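Local coordinates for protein luciferase-like enzymeAMP-CoA-ligase (Zophobas atratus, PDB 4W8O) that probably activates carboxylic acids with ATP as an AMP/CoA ligase of the luciferase-like, adenylate-forming (ANL) enzyme family, at residues R4-K9 and T356-V361; V318-G323 and G347-V352; D343-S348 and D414-V419. All coordinates share one frame; numbering follows the deposited sequence.

Interaction 1: residues R4-K9 and T356-V361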
# COMPACT_ATOMS: atom_id res chain seq x y z
N ARG A 4 8.00 -22.85 -18.48
CA ARG A 4 7.59 -21.59 -19.08
C ARG A 4 7.56 -20.45 -18.07
O ARG A 4 7.62 -20.67 -16.85
CB ARG A 4 6.22 -21.74 -19.76
CG ARG A 4 5.10 -22.14 -18.83
CD ARG A 4 3.79 -22.30 -19.58
NE ARG A 4 2.63 -22.36 -18.68
CZ ARG A 4 2.26 -23.43 -17.96
NH1 ARG A 4 2.96 -24.56 -18.00
NH2 ARG A 4 1.18 -23.36 -17.19
N ILE A 5 7.46 -19.24 -18.60
CA ILE A 5 7.33 -18.02 -17.82
C ILE A 5 5.86 -17.62 -17.85
O ILE A 5 5.31 -17.41 -18.93
CB ILE A 5 8.19 -16.89 -18.42
CG1 ILE A 5 9.68 -17.24 -18.33
CG2 ILE A 5 7.89 -15.57 -17.73
CD1 ILE A 5 10.59 -16.32 -19.12
N LEU A 6 5.24 -17.52 -16.69
CA LEU A 6 3.84 -17.12 -16.60
C LEU A 6 3.70 -15.63 -16.90
O LEU A 6 4.49 -14.82 -16.41
CB LEU A 6 3.28 -17.42 -15.21
CG LEU A 6 3.42 -18.85 -14.69
CD1 LEU A 6 2.99 -18.93 -13.23
CD2 LEU A 6 2.62 -19.83 -15.54
N LYS A 7 2.70 -15.27 -17.69
CA LYS A 7 2.54 -13.90 -18.14
C LYS A 7 1.11 -13.47 -17.91
O LYS A 7 0.18 -14.12 -18.40
CB LYS A 7 2.89 -13.78 -19.63
CG LYS A 7 2.78 -12.35 -20.17
CD LYS A 7 3.10 -12.24 -21.65
CE LYS A 7 2.99 -10.79 -22.11
NZ LYS A 7 2.76 -10.68 -23.58
N GLY A 8 0.93 -12.37 -17.20
CA GLY A 8 -0.41 -11.85 -16.93
C GLY A 8 -1.03 -11.20 -18.15
O GLY A 8 -0.35 -10.99 -19.15
N LYS A 9 -2.32 -10.89 -18.06
CA LYS A 9 -3.05 -10.32 -19.18
C LYS A 9 -2.57 -8.90 -19.44
O LYS A 9 -2.07 -8.23 -18.53
CB LYS A 9 -4.56 -10.32 -18.90
CG LYS A 9 -5.01 -9.22 -17.94
CD LYS A 9 -6.51 -9.21 -17.70
CE LYS A 9 -6.87 -8.08 -16.75
NZ LYS A 9 -8.28 -8.13 -16.27
N THR A 356 2.51 -8.67 -15.76
CA THR A 356 3.56 -9.18 -14.88
C THR A 356 4.08 -10.50 -15.43
O THR A 356 3.31 -11.32 -15.95
CB THR A 356 3.00 -9.40 -13.46
OG1 THR A 356 2.53 -8.16 -12.92
CG2 THR A 356 4.06 -9.99 -12.53
N LEU A 357 5.40 -10.71 -15.32
CA LEU A 357 6.02 -12.00 -15.63
C LEU A 357 6.45 -12.69 -14.33
O LEU A 357 6.98 -12.04 -13.43
CB LEU A 357 7.24 -11.82 -16.53
CG LEU A 357 7.05 -11.08 -17.85
CD1 LEU A 357 8.41 -10.84 -18.49
CD2 LEU A 357 6.14 -11.85 -18.80
N LEU A 358 6.21 -14.00 -14.24
CA LEU A 358 6.64 -14.79 -13.08
C LEU A 358 7.28 -16.10 -13.52
O LEU A 358 6.72 -16.83 -14.34
CB LEU A 358 5.45 -15.07 -12.15
CG LEU A 358 5.79 -15.73 -10.81
CD1 LEU A 358 4.80 -15.28 -9.75
CD2 LEU A 358 5.81 -17.25 -10.88
N LYS A 359 8.46 -16.38 -12.98
CA LYS A 359 9.16 -17.63 -13.27
C LYS A 359 9.63 -18.30 -11.99
O LYS A 359 9.82 -17.64 -10.96
CB LYS A 359 10.33 -17.39 -14.23
CG LYS A 359 11.46 -16.53 -13.67
CD LYS A 359 12.55 -16.28 -14.70
CE LYS A 359 13.74 -15.58 -14.06
NZ LYS A 359 14.85 -15.29 -15.01
N ILE A 360 9.78 -19.62 -12.06
CA ILE A 360 10.35 -20.42 -10.98
C ILE A 360 11.72 -20.90 -11.46
O ILE A 360 11.81 -21.53 -12.51
CB ILE A 360 9.50 -21.67 -10.67
CG1 ILE A 360 8.03 -21.31 -10.45
CG2 ILE A 360 10.06 -22.43 -9.47
CD1 ILE A 360 7.74 -20.63 -9.14
N VAL A 361 12.77 -20.60 -10.70
CA VAL A 361 14.14 -20.95 -11.10
C VAL A 361 14.78 -21.92 -10.13
O VAL A 361 14.77 -21.71 -8.91
CB VAL A 361 15.02 -19.68 -11.23
CG1 VAL A 361 16.48 -20.05 -11.47
CG2 VAL A 361 14.51 -18.81 -12.36
O HOH W 1 9.15 -21.01 -14.53
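Leu-6 and Leu-358 lie side by side and point the same way, with methyl CD1 of Leu-6 4.0 Å from CD2 of Leu-358. As a cross-strand pair they share one face of the sheet, and the setting of Leu-358 CG, anti to the backbone N (chi1 -172°), carries its CD2 to CD1 of Leu-6. Val-352 packs against both. The backbones behind this pair exchange two bonds: Leu-6 N gives to Leu-358 O and Leu-358 N gives back to Leu-6 O, each at 2.9 Å, the second being the straighter (161° at the hydrogen).

This is antiparallel pairing, with Leu-6 and Leu-358 as a hydrogen-bonded pair and Lys-7 with Leu-357 as the non-hydrogen-bonded pair beside it. It adds strand 6-7 to the outer side of strand 357-362, making the N-terminal segment the edge of a five-stranded antiparallel sheet. Gly-8 N carries the pairing one step further, to Thr-356 O at 2.9 Å.

On the sheet face that bears Lys-7 and Leu-357, these two side chains also run alongside each other, CG of Lys-7 resting 3.7 Å from CD2 of Leu-357. The lysine chain stays extended, and its amino end leads away from strand 357-362. Ile-5 meets Leu-357 more obliquely, bringing its CG2 branch 4.0 Å from CB of Leu-357. Lys-359 lies next to Ile-5 only at its base; its chain is extended, and NZ forms a salt bridge with Asp-398 while the side chain makes a cation-pi contact with Phe-402. Beyond Ile-5 a water takes the place of a direct backbone bond, giving to Arg-4 O at 2.8 Å and accepting from Ile-360 N at 2.9 Å.

Interaction 2: residues V318-G323 and G347-V352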
# COMPACT_ATOMS: atom_id res chain seq x y z
N VAL A 318 -13.80 -14.44 -1.60
CA VAL A 318 -12.59 -14.27 -0.81
C VAL A 318 -11.38 -14.37 -1.74
O VAL A 318 -11.19 -15.39 -2.40
CB VAL A 318 -12.46 -15.33 0.30
CG1 VAL A 318 -11.13 -15.17 1.04
CG2 VAL A 318 -13.62 -15.24 1.29
N LEU A 319 -10.56 -13.32 -1.78
CA LEU A 319 -9.42 -13.28 -2.69
C LEU A 319 -8.11 -13.24 -1.91
O LEU A 319 -7.76 -12.21 -1.33
CB LEU A 319 -9.51 -12.07 -3.62
CG LEU A 319 -10.69 -12.02 -4.60
CD1 LEU A 319 -10.59 -10.78 -5.49
CD2 LEU A 319 -10.77 -13.27 -5.46
N PHE A 320 -7.41 -14.37 -1.90
CA PHE A 320 -6.12 -14.49 -1.25
C PHE A 320 -5.04 -14.18 -2.28
O PHE A 320 -4.90 -14.90 -3.25
CB PHE A 320 -5.94 -15.92 -0.71
CG PHE A 320 -4.70 -16.12 0.11
CD1 PHE A 320 -3.46 -16.30 -0.50
CD2 PHE A 320 -4.76 -16.14 1.49
CE1 PHE A 320 -2.32 -16.48 0.26
CE2 PHE A 320 -3.62 -16.34 2.25
CZ PHE A 320 -2.40 -16.51 1.63
N GLY A 321 -4.29 -13.11 -2.04
CA GLY A 321 -3.24 -12.67 -2.96
C GLY A 321 -1.83 -12.76 -2.39
O GLY A 321 -1.62 -13.12 -1.22
N TYR A 322 -0.86 -12.42 -3.24
CA TYR A 322 0.56 -12.47 -2.92
C TYR A 322 1.26 -11.25 -3.51
O TYR A 322 1.10 -10.94 -4.69
CB TYR A 322 1.15 -13.74 -3.51
CG TYR A 322 2.66 -13.84 -3.54
CD1 TYR A 322 3.41 -13.75 -2.37
CD2 TYR A 322 3.33 -14.10 -4.73
CE1 TYR A 322 4.79 -13.87 -2.39
CE2 TYR A 322 4.71 -14.22 -4.76
CZ TYR A 322 5.43 -14.10 -3.60
OH TYR A 322 6.79 -14.24 -3.64
N GLY A 323 2.03 -10.55 -2.68
CA GLY A 323 2.76 -9.39 -3.16
C GLY A 323 3.81 -8.94 -2.17
O GLY A 323 3.96 -9.51 -1.11
N GLY A 347 -4.98 -24.22 -1.60
CA GLY A 347 -4.72 -22.84 -1.19
C GLY A 347 -3.56 -22.28 -1.99
O GLY A 347 -2.41 -22.33 -1.56
N SER A 348 -3.88 -21.76 -3.16
CA SER A 348 -2.90 -21.09 -4.02
C SER A 348 -2.96 -19.59 -3.76
O SER A 348 -3.87 -19.11 -3.09
CB SER A 348 -3.22 -21.38 -5.49
OG SER A 348 -4.37 -20.67 -5.91
N CYS A 349 -1.99 -18.86 -4.31
CA CYS A 349 -1.95 -17.40 -4.26
C CYS A 349 -2.65 -16.76 -5.47
O CYS A 349 -2.57 -15.55 -5.67
CB CYS A 349 -0.50 -16.92 -4.24
SG CYS A 349 0.43 -17.51 -2.81
N GLY A 350 -3.33 -17.58 -6.27
CA GLY A 350 -4.03 -17.10 -7.46
C GLY A 350 -3.14 -17.24 -8.68
O GLY A 350 -2.18 -18.02 -8.69
N LYS A 351 -3.47 -16.48 -9.71
CA LYS A 351 -2.69 -16.44 -10.95
C LYS A 351 -1.99 -15.09 -11.07
O LYS A 351 -2.42 -14.11 -10.46
CB LYS A 351 -3.61 -16.66 -12.14
CG LYS A 351 -4.46 -17.93 -12.04
CD LYS A 351 -5.35 -18.11 -13.25
CE LYS A 351 -4.54 -18.35 -14.51
NZ LYS A 351 -5.40 -18.86 -15.61
N VAL A 352 -0.94 -15.06 -11.90
CA VAL A 352 -0.09 -13.87 -12.07
C VAL A 352 -0.92 -12.64 -12.44
O VAL A 352 -1.88 -12.73 -13.20
CB VAL A 352 1.00 -14.09 -13.14
CG1 VAL A 352 1.85 -12.85 -13.31
CG2 VAL A 352 1.89 -15.27 -12.75
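Cys-349 and Tyr-322 touch through their CB atoms, 3.7 Å apart, and apolar contact of this kind carries most of the interaction. With SG of Cys-349 anti to the carbonyl carbon (chi1 -61°), the sulfur touches both aromatic residues, 3.9 Å from CB of Tyr-322 and 4.2 Å from CE1 of Phe-320. CA of Cys-349 meets the Phe-320 ring at its edge, near the ring plane.

The sulfur also makes a sulfur-aromatic contact with Tyr-322. It sits 5.1 Å from the ring centroid and 40° off the normal, an oblique approach rather than a stack.

Polar atoms do not bond across the segments. Phe-320 O and Cys-349 O, both acceptors, stand 3.4 Å apart, and Cys-349 O takes its hydrogen bond from Ser-331 OG instead. Within 347-352, Gly-350 N gives to Ser-348 OG at 3.3 Å, an ST turn. The backbone angles of Gly-350 would jam a CB against the preceding carbonyl.

Strand 317-324 contributes Gly-321 and Gly-323 to the pocket holding the bound glycol. Strand 328-332 runs between it and strand 351-352 in the mixed sheet, while Val-419 of strand 417-422 touches both Tyr-322 and Cys-349.

Interaction 3: residues D343-S348 and D414-V419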
# COMPACT_ATOMS: atom_id res chain seq x y z
N ASP A 343 -13.46 -21.33 -6.32
CA ASP A 343 -14.16 -22.34 -5.51
C ASP A 343 -13.56 -23.74 -5.64
O ASP A 343 -14.21 -24.73 -5.30
CB ASP A 343 -15.64 -22.40 -5.91
CG ASP A 343 -16.21 -21.03 -6.24
OD1 ASP A 343 -16.15 -20.13 -5.38
OD2 ASP A 343 -16.71 -20.86 -7.37
N THR A 344 -12.31 -23.83 -6.10
CA THR A 344 -11.70 -25.12 -6.44
C THR A 344 -10.26 -25.25 -5.95
O THR A 344 -9.93 -26.18 -5.22
CB THR A 344 -11.70 -25.35 -7.97
OG1 THR A 344 -13.03 -25.20 -8.49
CG2 THR A 344 -11.16 -26.74 -8.33
N LYS A 345 -9.42 -24.30 -6.37
CA LYS A 345 -7.97 -24.44 -6.24
C LYS A 345 -7.40 -23.71 -5.01
O LYS A 345 -6.60 -22.77 -5.13
CB LYS A 345 -7.30 -23.94 -7.54
CG LYS A 345 -6.07 -24.73 -7.96
CD LYS A 345 -6.01 -24.91 -9.47
CE LYS A 345 -5.93 -26.38 -9.83
NZ LYS A 345 -5.79 -26.59 -11.30
N VAL A 346 -7.80 -24.16 -3.83
CA VAL A 346 -7.22 -23.68 -2.57
C VAL A 346 -6.05 -24.64 -2.27
O VAL A 346 -6.11 -25.78 -2.71
CB VAL A 346 -8.27 -23.69 -1.43
CG1 VAL A 346 -7.77 -22.93 -0.20
CG2 VAL A 346 -9.59 -23.10 -1.90
N GLY A 347 -4.98 -24.22 -1.60
CA GLY A 347 -4.72 -22.84 -1.19
C GLY A 347 -3.56 -22.28 -1.99
O GLY A 347 -2.41 -22.33 -1.56
N SER A 348 -3.88 -21.76 -3.16
CA SER A 348 -2.90 -21.09 -4.02
C SER A 348 -2.96 -19.59 -3.76
O SER A 348 -3.87 -19.11 -3.09
CB SER A 348 -3.22 -21.38 -5.49
OG SER A 348 -4.37 -20.67 -5.91
N ASP A 414 -2.45 -25.40 -14.60
CA ASP A 414 -3.31 -24.23 -14.86
C ASP A 414 -2.71 -22.88 -14.45
O ASP A 414 -3.41 -21.86 -14.44
CB ASP A 414 -4.65 -24.41 -14.14
CG ASP A 414 -5.36 -25.68 -14.55
OD1 ASP A 414 -5.32 -26.01 -15.75
OD2 ASP A 414 -5.95 -26.34 -13.68
N GLY A 415 -1.42 -22.85 -14.11
CA GLY A 415 -0.74 -21.59 -13.80
C GLY A 415 -1.04 -20.96 -12.45
O GLY A 415 -0.65 -19.82 -12.20
N CYS A 416 -1.75 -21.69 -11.57
CA CYS A 416 -1.95 -21.24 -10.19
C CYS A 416 -0.64 -21.29 -9.40
O CYS A 416 0.11 -22.26 -9.50
CB CYS A 416 -3.02 -22.10 -9.50
SG CYS A 416 -4.67 -21.80 -10.15
N VAL A 417 -0.37 -20.23 -8.63
CA VAL A 417 0.90 -20.08 -7.93
C VAL A 417 0.80 -20.52 -6.46
O VAL A 417 -0.22 -20.30 -5.80
CB VAL A 417 1.37 -18.61 -8.00
CG1 VAL A 417 2.70 -18.42 -7.27
CG2 VAL A 417 1.50 -18.16 -9.45
N TYR A 418 1.86 -21.15 -5.96
CA TYR A 418 1.93 -21.61 -4.57
C TYR A 418 3.27 -21.20 -3.98
O TYR A 418 4.32 -21.55 -4.53
CB TYR A 418 1.80 -23.13 -4.48
CG TYR A 418 0.45 -23.66 -4.91
CD1 TYR A 418 0.18 -23.92 -6.25
CD2 TYR A 418 -0.56 -23.90 -3.98
CE1 TYR A 418 -1.05 -24.40 -6.65
CE2 TYR A 418 -1.80 -24.38 -4.37
CZ TYR A 418 -2.04 -24.63 -5.71
OH TYR A 418 -3.27 -25.10 -6.10
N VAL A 419 3.23 -20.44 -2.89
CA VAL A 419 4.43 -20.03 -2.17
C VAL A 419 4.53 -20.91 -0.94
O VAL A 419 3.55 -21.07 -0.21
CB VAL A 419 4.36 -18.55 -1.74
CG1 VAL A 419 5.61 -18.15 -0.95
CG2 VAL A 419 4.18 -17.65 -2.95
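Asp-414 faces Lys-345 with opposite charge, the two side chains crossing at about a right angle. NZ of Lys-345 and OD2 of Asp-414 are modelled too close together, so the details of this salt bridge are doubtful.

Further along, Cys-416 meets the middle of the same lysine, its SG 3.5 Å from CD of Lys-345. The lysine chain is bent at its second and third torsions as it passes the sulfur. CB of Cys-416 approaches CB of Ser-348 at 4.1 Å.

Val-417 turns its side chain away, but its O comes 3.2 Å from CB of Ser-348. Tyr-418 then puts a ring face over that same CB, which lies 3.7 Å from the centroid and 22° off the normal, a CH-pi contact displaced toward the rim. Its OH reaches CG of Lys-345 at 3.4 Å, and CD2 lies 3.4 Å from Gly-347 O. Ser-348 is held from its own side too, OG giving to Lys-345 O at 3.2 Å, nearly straight on to the carbonyl. With an alanine in place of Tyr-418, Ser-348 CB would probably lose its aromatic cover and the Lys-345 chain a flanking group.

Tyr-410 of the adjacent strand 403-411 meets the Tyr-418 ring with planes nearly parallel. The loop between helix 339-342 and strand 351-352 thus packs on strand 417-422, an edge strand of the five-stranded antiparallel sheet, whose Val-417 and Val-419 rest on Leu-377.

In the fold
The three contacts cluster on one side of the chain's centre. Interactions 2 and 3 share Gly-347 and Ser-348, their centres about 7 Å apart, and backbone groups link them: Cys-349 N lies 2.7 Å from Val-417 O and Gly-350 O 2.9 Å from Val-417 N, both probable hydrogen bonds. Interaction 1 stands about 14 Å from interaction 2, centre to centre; Val-352 CG2 bridges them, 3.6 Å from CB of Leu-6 and 3.6 Å from CB of Leu-358. Interactions 1 and 3 lie at opposite edges of one antiparallel sheet, 6-7 and 417-422. Only interaction 2 contains glycol-pocket residues, Gly-321 lying about 4 Å from the glycol at the nearest atoms; the glycol probably came from the crystallisation liquor.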